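CrtC domain-containing protein (Fusarium vanettenii 77-13-4, PDB 7A0Q) probably catalyses the hydration of the bean phytoalexin kievitone, a lyase reaction by which the fungus detoxifies a plant defence compound. Local coordinates at residues 216-222 and 234-239; 282-286 and 315-319; 260-265 and 288-294. All blocks are in the same frame, centred on the assembly; numbering follows the deposited sequence.

Contact 1 of 3, residues 216-222 and 234-239; sequences PSNWTWF and SAWIFS. With NAG (2-acetamido-2-deoxy-beta-D-glucopyranose), chain C.
Trp-236 brings the edge of its six-membered ring to a face of Trp-219. CZ3 of Trp-236 lies 3.4 Å from CD1 of Trp-219, and the two planes meet at 59°, an edge-to-face pair. Trp-221 sets CD1 and CB over one face of Trp-236, CB as a CH-pi contact, its own ring oblique, with CD1 3.4 Å from CE2 of Trp-236. The Trp-221 side chain swings anti to the backbone N (chi1 178°), which carries NE1 to the neighbouring strand. There NE1 donates to Ser-234 OG at 2.9 Å, with the oxygen in the indole plane. Ser-234 OG is also hydrogen-bonded to OD1 of Asn-160. The indole nitrogens of Trp-219 and Trp-236 are hydrogen-bonded to the carboxylates of Glu-340 and Glu-175, respectively.

The two segments lie on the antiparallel strands 218-225 and 232-240, a hairpin of the eight-stranded barrel of the lipocalin-like domain. Thr-220 and Ile-237 are a hydrogen-bonded pair, as are Phe-222 and Ala-235. Trp-221 and Trp-236 make the non-hydrogen-bonded pair between them. The tryptophan face meets aromatic residues of strands outside this barrel: Trp-60 against Trp-221, Phe-168 against Trp-219 and Trp-236. The face with Phe-222 and Ile-237 turns into the barrel. CD1 of Ile-237 meets the edge of the Phe-222 ring, 3.9 Å from its CD2.

At the hairpin's start, CG of Pro-216 rests over the Phe-238 ring, 3.9 Å from its centroid. Two waters bridge the backbones of Ser-217 and Asn-218 to Ser-239. Asn-218 ND2 carries the N-linked sugar, whose O7 accepts a hydrogen bond from Thr-220 OG1 at 2.8 Å.

Contact 2 of 3, residues 282-286 and 315-319; sequences TYPLD and QTAYE
The ring of Tyr-283 has CB of Tyr-318 on one face, centred above it. This CH-pi contact measures 3.9 Å from CB of Tyr-318 to the ring centroid of Tyr-283, only 8° off the normal. The Tyr-318 ring leans against the same neighbour obliquely. The two ring planes meet at 48°, and CD2 of Tyr-283 is 3.7 Å from CD2 of Tyr-318. Leu-285 adds one methyl to the hydroxyl end of Tyr-318.

The segments belong to two strands of the lipocalin-like barrel that are not neighbours. Strand 295-308 lies between them in the sheet order, and the axes of the two short strands pass 9.6 Å apart. They run in nearly the same direction, as expected when one strand is skipped in an antiparallel barrel. Side chains make nearly all of the contact. Ile-341 of strand 331-343 touches both tyrosines.

The first torsion of Tyr-318 sets CG opposite the backbone N (chi1 -163°). This sends the ring past Tyr-283 and toward Leu-285. The two tyrosine hydroxyls are buried but hydrogen-bonded elsewhere, Tyr-283 OH to Glu-307 and Tyr-318 OH to the backbone O of Glu-304 and to Ser-301 OG, so both phenol ends are tied to strand 295-308.

Thr-316 comes to the far end of Tyr-283 with its methyl. CG2 of Thr-316 is 3.7 Å from OH of Tyr-283. At the other end of the contact, CD2 of Leu-285 lies 3.4 Å from OH of Tyr-318.

Contact 3 of 3, residues 260-265 and 288-294; sequences LVLPLE and KLKISGF
Leu-262 is at the centre of the apolar group. Its CB lies 3.8 Å from CG2 of Ile-291, and its CD1 lies 3.7 Å from CB of Phe-294. The Leu-262 and Phe-294 side chains cross at about a right angle. Leu-260 continues the row, with CD1 3.9 Å from CD1 of Phe-294. With CG opposite its backbone N (chi1 -174°), the Phe-294 ring reaches Leu-260. This ring also meets Tyr-231 and His-329 edge-to-face.

Ile-291 uses its other branch, CG1, against CB of Leu-264. CD1 of Leu-264 touches CD2 of Leu-289 at 3.9 Å. Leu-264 and Ile-291 are a non-hydrogen-bonded antiparallel pair, with CA atoms 4.2 Å apart. Their side chains lie on the buried face.

Further out, the backbones are joined by three hydrogen bonds. Glu-265 and Lys-290 exchange two of them, N to O in each direction. Ser-292 N gives the third to Pro-263 O at 2.8 Å, and this bond is nearly straight (169° at the hydrogen).

The polar edge is the exposed face of Glu-265 and Lys-290. These side chains lie side by side and touch through CB atoms 4.1 Å apart. Their charges do not meet: OE1 of Glu-265 is 6.4 Å from NZ of Lys-290. Any attraction between them is probably weak.

Beyond Ile-291 the chain reverses. Phe-294 N bonds back to Ile-291 O, and the backbone angles of Ser-292 and Gly-293 are those of a type II beta turn. The turn leads into strand 295-308. Antiparallel pairing of strands consecutive in sequence, as here, is the up-and-down barrel topology of the calycin clan.

Overall arrangement
All three contacts belong to the eight-stranded barrel of the lipocalin-like domain. Contacts 1 and 3 pair adjacent strands; contact 2 reaches across one. Contacts 1 and 3 have centres 14 Å apart and touch through the barrel interior: Phe-222 CD2 lies 3.8 Å from Leu-289 CD1, and Ala-235 CB 3.8 Å from Leu-264 CD2. Contacts 2 and 3 share strand 282-291, with centres 22 Å apart. Contact 1 comes within about 6 Å of contact 2, nearest atoms, without touching. Contact 1 carries the sugar on Asn-218; the Tyr-283 side chain of contact 2 is about 8 Å from a bound sugar. An imidazole, probably from crystallisation, lies about 3 Å from the Trp-221 side chain.

Contact 1 of 3, residues 216-222 and 234-239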
loop_
_atom_site.group_PDB
_atom_site.type_symbol
_atom_site.label_atom_id
_atom_site.label_comp_id
_atom_site.label_asym_id
_atom_site.label_seq_id
_atom_site.Cartn_x
_atom_site.Cartn_y
_atom_site.Cartn_z
ATOM N N PRO A 216 -14.973 -6.897 4.051
ATOM C CA PRO A 216 -14.612 -8.079 4.846
ATOM C C PRO A 216 -14.358 -7.727 6.304
ATOM O O PRO A 216 -13.997 -6.596 6.641
ATOM C CB PRO A 216 -13.336 -8.592 4.163
ATOM C CG PRO A 216 -13.467 -8.118 2.740
ATOM C CD PRO A 216 -14.117 -6.765 2.853
ATOM N N SER A 217 -14.549 -8.720 7.176
ATOM C CA SER A 217 -14.297 -8.508 8.598
ATOM C C SER A 217 -12.836 -8.167 8.862
ATOM O O SER A 217 -12.528 -7.368 9.752
ATOM C CB SER A 217 -14.705 -9.750 9.397
ATOM O OG SER A 217 -13.897 -10.864 9.041
ATOM N N ASN A 218 -11.924 -8.772 8.106
ATOM C CA ASN A 218 -10.498 -8.534 8.271
ATOM C C ASN A 218 -9.784 -9.136 7.076
ATOM O O ASN A 218 -10.318 -10.013 6.391
ATOM C CB ASN A 218 -9.950 -9.105 9.592
ATOM C CG ASN A 218 -10.036 -10.634 9.714
ATOM O OD1 ASN A 218 -11.121 -11.222 9.764
ATOM N ND2 ASN A 218 -8.873 -11.274 9.793
ATOM N N TRP A 219 -8.575 -8.646 6.821
ATOM C CA TRP A 219 -7.809 -9.149 5.693
ATOM C C TRP A 219 -6.323 -8.995 5.959
ATOM O O TRP A 219 -5.898 -8.272 6.865
ATOM C CB TRP A 219 -8.178 -8.426 4.383
ATOM C CG TRP A 219 -7.923 -6.927 4.375
ATOM C CD1 TRP A 219 -6.734 -6.292 4.132
ATOM C CD2 TRP A 219 -8.894 -5.894 4.580
ATOM N NE1 TRP A 219 -6.908 -4.928 4.189
ATOM C CE2 TRP A 219 -8.222 -4.657 4.456
ATOM C CE3 TRP A 219 -10.263 -5.894 4.866
ATOM C CZ2 TRP A 219 -8.876 -3.436 4.602
ATOM C CZ3 TRP A 219 -10.914 -4.677 5.012
ATOM C CH2 TRP A 219 -10.215 -3.466 4.883
ATOM N N THR A 220 -5.539 -9.679 5.136
ATOM C CA THR A 220 -4.126 -9.381 4.963
ATOM C C THR A 220 -3.900 -9.056 3.496
ATOM O O THR A 220 -4.409 -9.767 2.616
ATOM C CB THR A 220 -3.241 -10.554 5.397
ATOM O OG1 THR A 220 -3.485 -10.840 6.782
ATOM C CG2 THR A 220 -1.757 -10.216 5.211
ATOM N N TRP A 221 -3.142 -7.984 3.242
ATOM C CA TRP A 221 -2.736 -7.592 1.897
ATOM C C TRP A 221 -1.217 -7.540 1.836
ATOM O O TRP A 221 -0.573 -6.960 2.719
ATOM C CB TRP A 221 -3.328 -6.228 1.520
ATOM C CG TRP A 221 -2.932 -5.694 0.157
ATOM C CD1 TRP A 221 -3.306 -6.199 -1.062
ATOM C CD2 TRP A 221 -2.123 -4.537 -0.117
ATOM N NE1 TRP A 221 -2.767 -5.429 -2.081
ATOM C CE2 TRP A 221 -2.041 -4.409 -1.527
ATOM C CE3 TRP A 221 -1.465 -3.601 0.688
ATOM C CZ2 TRP A 221 -1.326 -3.379 -2.145
ATOM C CZ3 TRP A 221 -0.750 -2.566 0.071
ATOM C CH2 TRP A 221 -0.681 -2.475 -1.335
ATOM N N PHE A 222 -0.654 -8.118 0.783
ATOM C CA PHE A 222 0.776 -8.054 0.520
ATOM C C PHE A 222 1.058 -7.240 -0.736
ATOM O O PHE A 222 0.401 -7.413 -1.771
ATOM C CB PHE A 222 1.380 -9.444 0.332
ATOM C CG PHE A 222 1.421 -10.264 1.578
ATOM C CD1 PHE A 222 2.481 -10.136 2.470
ATOM C CD2 PHE A 222 0.413 -11.177 1.857
ATOM C CE1 PHE A 222 2.531 -10.899 3.632
ATOM C CE2 PHE A 222 0.460 -11.953 3.015
ATOM C CZ PHE A 222 1.513 -11.819 3.898
ATOM N N SER A 234 0.362 -7.821 -5.896
ATOM C CA SER A 234 -0.654 -7.262 -5.005
ATOM C C SER A 234 -1.583 -8.409 -4.629
ATOM O O SER A 234 -2.330 -8.901 -5.475
ATOM C CB SER A 234 -1.408 -6.129 -5.706
ATOM O OG SER A 234 -2.494 -5.639 -4.946
ATOM N N ALA A 235 -1.504 -8.876 -3.379
ATOM C CA ALA A 235 -2.137 -10.133 -2.986
ATOM C C ALA A 235 -3.101 -9.908 -1.834
ATOM O O ALA A 235 -2.744 -9.279 -0.833
ATOM C CB ALA A 235 -1.081 -11.171 -2.577
ATOM N N TRP A 236 -4.299 -10.483 -1.949
ATOM C CA TRP A 236 -5.352 -10.321 -0.950
ATOM C C TRP A 236 -5.753 -11.667 -0.360
ATOM O O TRP A 236 -5.962 -12.639 -1.095
ATOM C CB TRP A 236 -6.607 -9.691 -1.560
ATOM C CG TRP A 236 -6.510 -8.222 -1.888
ATOM C CD1 TRP A 236 -6.139 -7.676 -3.077
ATOM C CD2 TRP A 236 -6.857 -7.136 -1.027
ATOM N NE1 TRP A 236 -6.203 -6.292 -3.005
ATOM C CE2 TRP A 236 -6.644 -5.940 -1.753
ATOM C CE3 TRP A 236 -7.309 -7.055 0.298
ATOM C CZ2 TRP A 236 -6.888 -4.683 -1.201
ATOM C CZ3 TRP A 236 -7.556 -5.809 0.840
ATOM C CH2 TRP A 236 -7.342 -4.636 0.094
ATOM N N ILE A 237 -5.942 -11.697 0.961
ATOM C CA ILE A 237 -6.468 -12.880 1.654
ATOM C C ILE A 237 -7.548 -12.417 2.626
ATOM O O ILE A 237 -7.293 -11.560 3.477
ATOM C CB ILE A 237 -5.369 -13.652 2.405
ATOM C CG1 ILE A 237 -4.186 -13.954 1.484
ATOM C CG2 ILE A 237 -5.940 -14.945 2.984
ATOM C CD1 ILE A 237 -3.076 -12.920 1.589
ATOM N N PHE A 238 -8.750 -12.983 2.505
ATOM C CA PHE A 238 -9.839 -12.685 3.438
ATOM C C PHE A 238 -10.984 -13.646 3.162
ATOM O O PHE A 238 -11.063 -14.251 2.094
ATOM C CB PHE A 238 -10.331 -11.228 3.344
ATOM C CG PHE A 238 -10.756 -10.809 1.953
ATOM C CD1 PHE A 238 -12.041 -11.070 1.496
ATOM C CD2 PHE A 238 -9.871 -10.138 1.110
ATOM C CE1 PHE A 238 -12.449 -10.691 0.227
ATOM C CE2 PHE A 238 -10.267 -9.754 -0.176
ATOM C CZ PHE A 238 -11.558 -10.025 -0.617
ATOM N N SER A 239 -11.883 -13.762 4.133
ATOM C CA SER A 239 -13.052 -14.616 3.972
ATOM C C SER A 239 -14.213 -13.843 3.366
ATOM O O SER A 239 -14.411 -12.658 3.656
ATOM C CB SER A 239 -13.480 -15.193 5.320
ATOM O OG SER A 239 -12.445 -15.962 5.893
HETATM C C1 NAG C . -8.853 -12.693 10.020
HETATM C C2 NAG C . -7.575 -13.405 9.615
HETATM C C3 NAG C . -7.569 -14.834 10.162
HETATM C C4 NAG C . -7.874 -14.875 11.655
HETATM C C5 NAG C . -9.099 -14.041 12.005
HETATM C C6 NAG C . -9.254 -13.847 13.495
HETATM C C7 NAG C . -6.418 -12.862 7.513
HETATM C C8 NAG C . -6.407 -13.062 6.032
HETATM N N2 NAG C . -7.425 -13.441 8.169
HETATM O O3 NAG C . -6.289 -15.406 9.911
HETATM O O4 NAG C . -8.182 -16.219 12.011
HETATM O O5 NAG C . -8.987 -12.724 11.444
HETATM O O6 NAG C . -8.099 -13.222 14.041
HETATM O O7 NAG C . -5.569 -12.188 8.087
HETATM O O HOH W 1 -14.752 -11.440 6.209
HETATM O O HOH W 2 -11.587 -12.478 6.703
#

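Contact 2 of 3, residues 282-286 and 315-319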
loop_
_atom_site.group_PDB
_atom_site.type_symbol
_atom_site.label_atom_id
_atom_site.label_comp_id
_atom_site.label_asym_id
_atom_site.label_seq_id
_atom_site.Cartn_x
_atom_site.Cartn_y
_atom_site.Cartn_z
ATOM N N THR A 282 -3.664 -9.972 18.201
ATOM C CA THR A 282 -2.255 -10.339 18.129
ATOM C C THR A 282 -1.878 -10.530 16.666
ATOM O O THR A 282 -2.429 -11.410 15.993
ATOM C CB THR A 282 -1.984 -11.630 18.900
ATOM O OG1 THR A 282 -2.537 -11.524 20.215
ATOM C CG2 THR A 282 -0.494 -11.899 18.989
ATOM N N TYR A 283 -0.932 -9.726 16.182
ATOM C CA TYR A 283 -0.531 -9.868 14.785
ATOM C C TYR A 283 0.567 -10.919 14.640
ATOM O O TYR A 283 1.519 -10.929 15.421
ATOM C CB TYR A 283 -0.010 -8.544 14.230
ATOM C CG TYR A 283 -0.970 -7.383 14.332
ATOM C CD1 TYR A 283 -2.127 -7.338 13.562
ATOM C CD2 TYR A 283 -0.710 -6.321 15.191
ATOM C CE1 TYR A 283 -3.000 -6.267 13.654
ATOM C CE2 TYR A 283 -1.581 -5.253 15.289
ATOM C CZ TYR A 283 -2.717 -5.224 14.514
ATOM O OH TYR A 283 -3.572 -4.155 14.618
ATOM N N PRO A 284 0.477 -11.794 13.639
ATOM C CA PRO A 284 1.637 -12.606 13.269
ATOM C C PRO A 284 2.686 -11.738 12.590
ATOM O O PRO A 284 2.383 -10.679 12.032
ATOM C CB PRO A 284 1.053 -13.630 12.295
ATOM C CG PRO A 284 -0.079 -12.879 11.636
ATOM C CD PRO A 284 -0.639 -11.951 12.685
ATOM N N LEU A 285 3.941 -12.196 12.637
ATOM C CA LEU A 285 5.056 -11.425 12.092
ATOM C C LEU A 285 5.851 -12.177 11.030
ATOM O O LEU A 285 6.872 -11.668 10.564
ATOM C CB LEU A 285 5.995 -10.966 13.213
ATOM C CG LEU A 285 5.446 -9.895 14.152
ATOM C CD1 LEU A 285 6.540 -9.434 15.098
ATOM C CD2 LEU A 285 4.893 -8.694 13.371
ATOM N N ASP A 286 5.414 -13.370 10.633
ATOM C CA ASP A 286 6.016 -14.098 9.525
ATOM C C ASP A 286 4.902 -14.807 8.775
ATOM O O ASP A 286 3.834 -15.061 9.329
ATOM C CB ASP A 286 7.071 -15.116 9.999
ATOM C CG ASP A 286 8.215 -14.456 10.752
ATOM O OD1 ASP A 286 9.206 -14.052 10.110
ATOM O OD2 ASP A 286 8.110 -14.319 11.987
ATOM N N GLN A 315 -9.830 2.269 11.976
ATOM C CA GLN A 315 -8.749 3.249 12.012
ATOM C C GLN A 315 -7.393 2.630 12.313
ATOM O O GLN A 315 -6.379 3.341 12.252
ATOM C CB GLN A 315 -9.047 4.327 13.062
ATOM C CG GLN A 315 -10.240 5.205 12.749
ATOM C CD GLN A 315 -10.610 6.095 13.925
ATOM O OE1 GLN A 315 -9.827 6.249 14.866
ATOM N NE2 GLN A 315 -11.801 6.681 13.878
ATOM N N THR A 316 -7.342 1.339 12.637
ATOM C CA THR A 316 -6.131 0.673 13.099
ATOM C C THR A 316 -5.617 -0.269 12.020
ATOM O O THR A 316 -6.408 -0.920 11.335
ATOM C CB THR A 316 -6.422 -0.111 14.392
ATOM O OG1 THR A 316 -6.847 0.804 15.408
ATOM C CG2 THR A 316 -5.201 -0.861 14.885
ATOM N N ALA A 317 -4.294 -0.346 11.858
ATOM C CA ALA A 317 -3.765 -1.317 10.910
ATOM C C ALA A 317 -2.321 -1.652 11.239
ATOM O O ALA A 317 -1.556 -0.778 11.653
ATOM C CB ALA A 317 -3.850 -0.798 9.468
ATOM N N TYR A 318 -1.950 -2.914 11.027
ATOM C CA TYR A 318 -0.540 -3.247 10.912
ATOM C C TYR A 318 -0.104 -2.926 9.486
ATOM O O TYR A 318 -0.652 -3.476 8.526
ATOM C CB TYR A 318 -0.275 -4.715 11.253
ATOM C CG TYR A 318 1.188 -4.957 11.540
ATOM C CD1 TYR A 318 2.075 -5.292 10.522
ATOM C CD2 TYR A 318 1.694 -4.801 12.832
ATOM C CE1 TYR A 318 3.425 -5.490 10.785
ATOM C CE2 TYR A 318 3.047 -4.998 13.104
ATOM C CZ TYR A 318 3.907 -5.333 12.079
ATOM O OH TYR A 318 5.248 -5.519 12.344
ATOM N N GLU A 319 0.838 -1.999 9.340
ATOM C CA GLU A 319 1.301 -1.576 8.019
ATOM C C GLU A 319 2.819 -1.659 8.045
ATOM O O GLU A 319 3.497 -0.690 8.382
ATOM C CB GLU A 319 0.815 -0.185 7.684
ATOM C CG GLU A 319 -0.668 -0.028 7.708
ATOM C CD GLU A 319 -1.302 -0.373 6.385
ATOM O OE1 GLU A 319 -0.573 -0.746 5.437
ATOM O OE2 GLU A 319 -2.539 -0.260 6.302
#

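Contact 3 of 3, residues 260-265 and 288-294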
loop_
_atom_site.group_PDB
_atom_site.type_symbol
_atom_site.label_atom_id
_atom_site.label_comp_id
_atom_site.label_asym_id
_atom_site.label_seq_id
_atom_site.Cartn_x
_atom_site.Cartn_y
_atom_site.Cartn_z
ATOM N N LEU A 260 -0.992 -11.539 -14.233
ATOM C CA LEU A 260 -1.354 -12.872 -13.755
ATOM C C LEU A 260 -2.345 -12.744 -12.605
ATOM O O LEU A 260 -2.141 -11.947 -11.689
ATOM C CB LEU A 260 -0.115 -13.651 -13.291
ATOM C CG LEU A 260 1.138 -13.424 -14.143
ATOM C CD1 LEU A 260 2.334 -14.183 -13.565
ATOM C CD2 LEU A 260 0.875 -13.831 -15.586
ATOM N N VAL A 261 -3.419 -13.523 -12.656
ATOM C CA VAL A 261 -4.412 -13.562 -11.588
ATOM C C VAL A 261 -4.429 -14.999 -11.066
ATOM O O VAL A 261 -4.963 -15.908 -11.716
ATOM C CB VAL A 261 -5.787 -13.105 -12.084
ATOM C CG1 VAL A 261 -6.776 -13.052 -10.919
ATOM C CG2 VAL A 261 -5.644 -11.726 -12.777
ATOM N N LEU A 262 -3.817 -15.215 -9.897
ATOM C CA LEU A 262 -3.445 -16.564 -9.474
ATOM C C LEU A 262 -3.927 -16.842 -8.059
ATOM O O LEU A 262 -3.773 -16.000 -7.170
ATOM C CB LEU A 262 -1.917 -16.756 -9.525
ATOM C CG LEU A 262 -1.224 -16.334 -10.827
ATOM C CD1 LEU A 262 0.290 -16.452 -10.691
ATOM C CD2 LEU A 262 -1.724 -17.179 -11.991
ATOM N N PRO A 263 -4.510 -18.015 -7.815
ATOM C CA PRO A 263 -4.811 -18.413 -6.435
ATOM C C PRO A 263 -3.533 -18.584 -5.629
ATOM O O PRO A 263 -2.463 -18.866 -6.171
ATOM C CB PRO A 263 -5.537 -19.758 -6.596
ATOM C CG PRO A 263 -5.944 -19.839 -8.030
ATOM C CD PRO A 263 -4.911 -19.039 -8.791
ATOM N N LEU A 264 -3.659 -18.449 -4.308
ATOM C CA LEU A 264 -2.522 -18.685 -3.422
ATOM C C LEU A 264 -2.978 -19.386 -2.146
ATOM O O LEU A 264 -4.155 -19.374 -1.785
ATOM C CB LEU A 264 -1.770 -17.381 -3.077
ATOM C CG LEU A 264 -2.500 -16.295 -2.280
ATOM C CD1 LEU A 264 -2.518 -16.552 -0.775
ATOM C CD2 LEU A 264 -1.884 -14.926 -2.569
ATOM N N GLU A 265 -2.016 -20.006 -1.472
ATOM C CA GLU A 265 -2.205 -20.555 -0.135
ATOM C C GLU A 265 -1.477 -19.660 0.859
ATOM O O GLU A 265 -0.314 -19.310 0.641
ATOM C CB GLU A 265 -1.682 -21.993 -0.051
ATOM C CG GLU A 265 -2.387 -22.947 -0.990
ATOM C CD GLU A 265 -1.806 -24.347 -0.944
ATOM O OE1 GLU A 265 -0.968 -24.615 -0.056
ATOM O OE2 GLU A 265 -2.192 -25.173 -1.796
ATOM N N LYS A 288 4.001 -17.538 5.095
ATOM C CA LYS A 288 4.315 -18.245 3.866
ATOM C C LYS A 288 3.205 -18.002 2.854
ATOM O O LYS A 288 2.021 -18.001 3.210
ATOM C CB LYS A 288 4.486 -19.753 4.110
ATOM C CG LYS A 288 5.827 -20.118 4.741
ATOM C CD LYS A 288 5.997 -21.626 4.898
ATOM C CE LYS A 288 6.659 -21.974 6.225
ATOM N NZ LYS A 288 7.348 -23.299 6.192
ATOM N N LEU A 289 3.595 -17.798 1.594
ATOM C CA LEU A 289 2.664 -17.734 0.475
ATOM C C LEU A 289 3.107 -18.730 -0.579
ATOM O O LEU A 289 4.285 -18.770 -0.942
ATOM C CB LEU A 289 2.609 -16.339 -0.150
ATOM C CG LEU A 289 2.149 -15.180 0.731
ATOM C CD1 LEU A 289 2.456 -13.844 0.048
ATOM C CD2 LEU A 289 0.669 -15.281 1.048
ATOM N N LYS A 290 2.165 -19.513 -1.079
ATOM C CA LYS A 290 2.391 -20.399 -2.215
ATOM C C LYS A 290 1.474 -19.886 -3.317
ATOM O O LYS A 290 0.258 -20.058 -3.226
ATOM C CB LYS A 290 2.062 -21.839 -1.831
ATOM C CG LYS A 290 2.106 -22.849 -2.945
ATOM C CD LYS A 290 2.332 -24.247 -2.382
ATOM C CE LYS A 290 2.826 -25.191 -3.456
ATOM N NZ LYS A 290 3.847 -24.525 -4.309
ATOM N N ILE A 291 2.028 -19.223 -4.331
ATOM C CA ILE A 291 1.223 -18.655 -5.414
ATOM C C ILE A 291 1.183 -19.657 -6.566
ATOM O O ILE A 291 2.224 -19.986 -7.150
ATOM C CB ILE A 291 1.764 -17.287 -5.865
ATOM C CG1 ILE A 291 1.835 -16.340 -4.659
ATOM C CG2 ILE A 291 0.853 -16.705 -6.959
ATOM C CD1 ILE A 291 2.447 -14.952 -4.964
ATOM N N SER A 292 -0.025 -20.123 -6.898
ATOM C CA SER A 292 -0.204 -21.277 -7.776
ATOM C C SER A 292 0.447 -21.046 -9.129
ATOM O O SER A 292 0.126 -20.078 -9.829
ATOM C CB SER A 292 -1.693 -21.574 -7.962
ATOM O OG SER A 292 -1.899 -22.784 -8.688
ATOM N N GLY A 293 1.352 -21.951 -9.498
ATOM C CA GLY A 293 2.011 -21.897 -10.784
ATOM C C GLY A 293 3.119 -20.875 -10.890
ATOM O O GLY A 293 3.725 -20.753 -11.963
ATOM N N PHE A 294 3.413 -20.144 -9.814
ATOM C CA PHE A 294 4.333 -19.013 -9.875
ATOM C C PHE A 294 5.519 -19.176 -8.934
ATOM O O PHE A 294 6.665 -19.122 -9.393
ATOM C CB PHE A 294 3.571 -17.713 -9.569
ATOM C CG PHE A 294 4.401 -16.470 -9.744
ATOM C CD1 PHE A 294 4.638 -15.950 -11.009
ATOM C CD2 PHE A 294 4.951 -15.821 -8.648
ATOM C CE1 PHE A 294 5.404 -14.812 -11.177
ATOM C CE2 PHE A 294 5.716 -14.678 -8.811
ATOM C CZ PHE A 294 5.945 -14.171 -10.079
#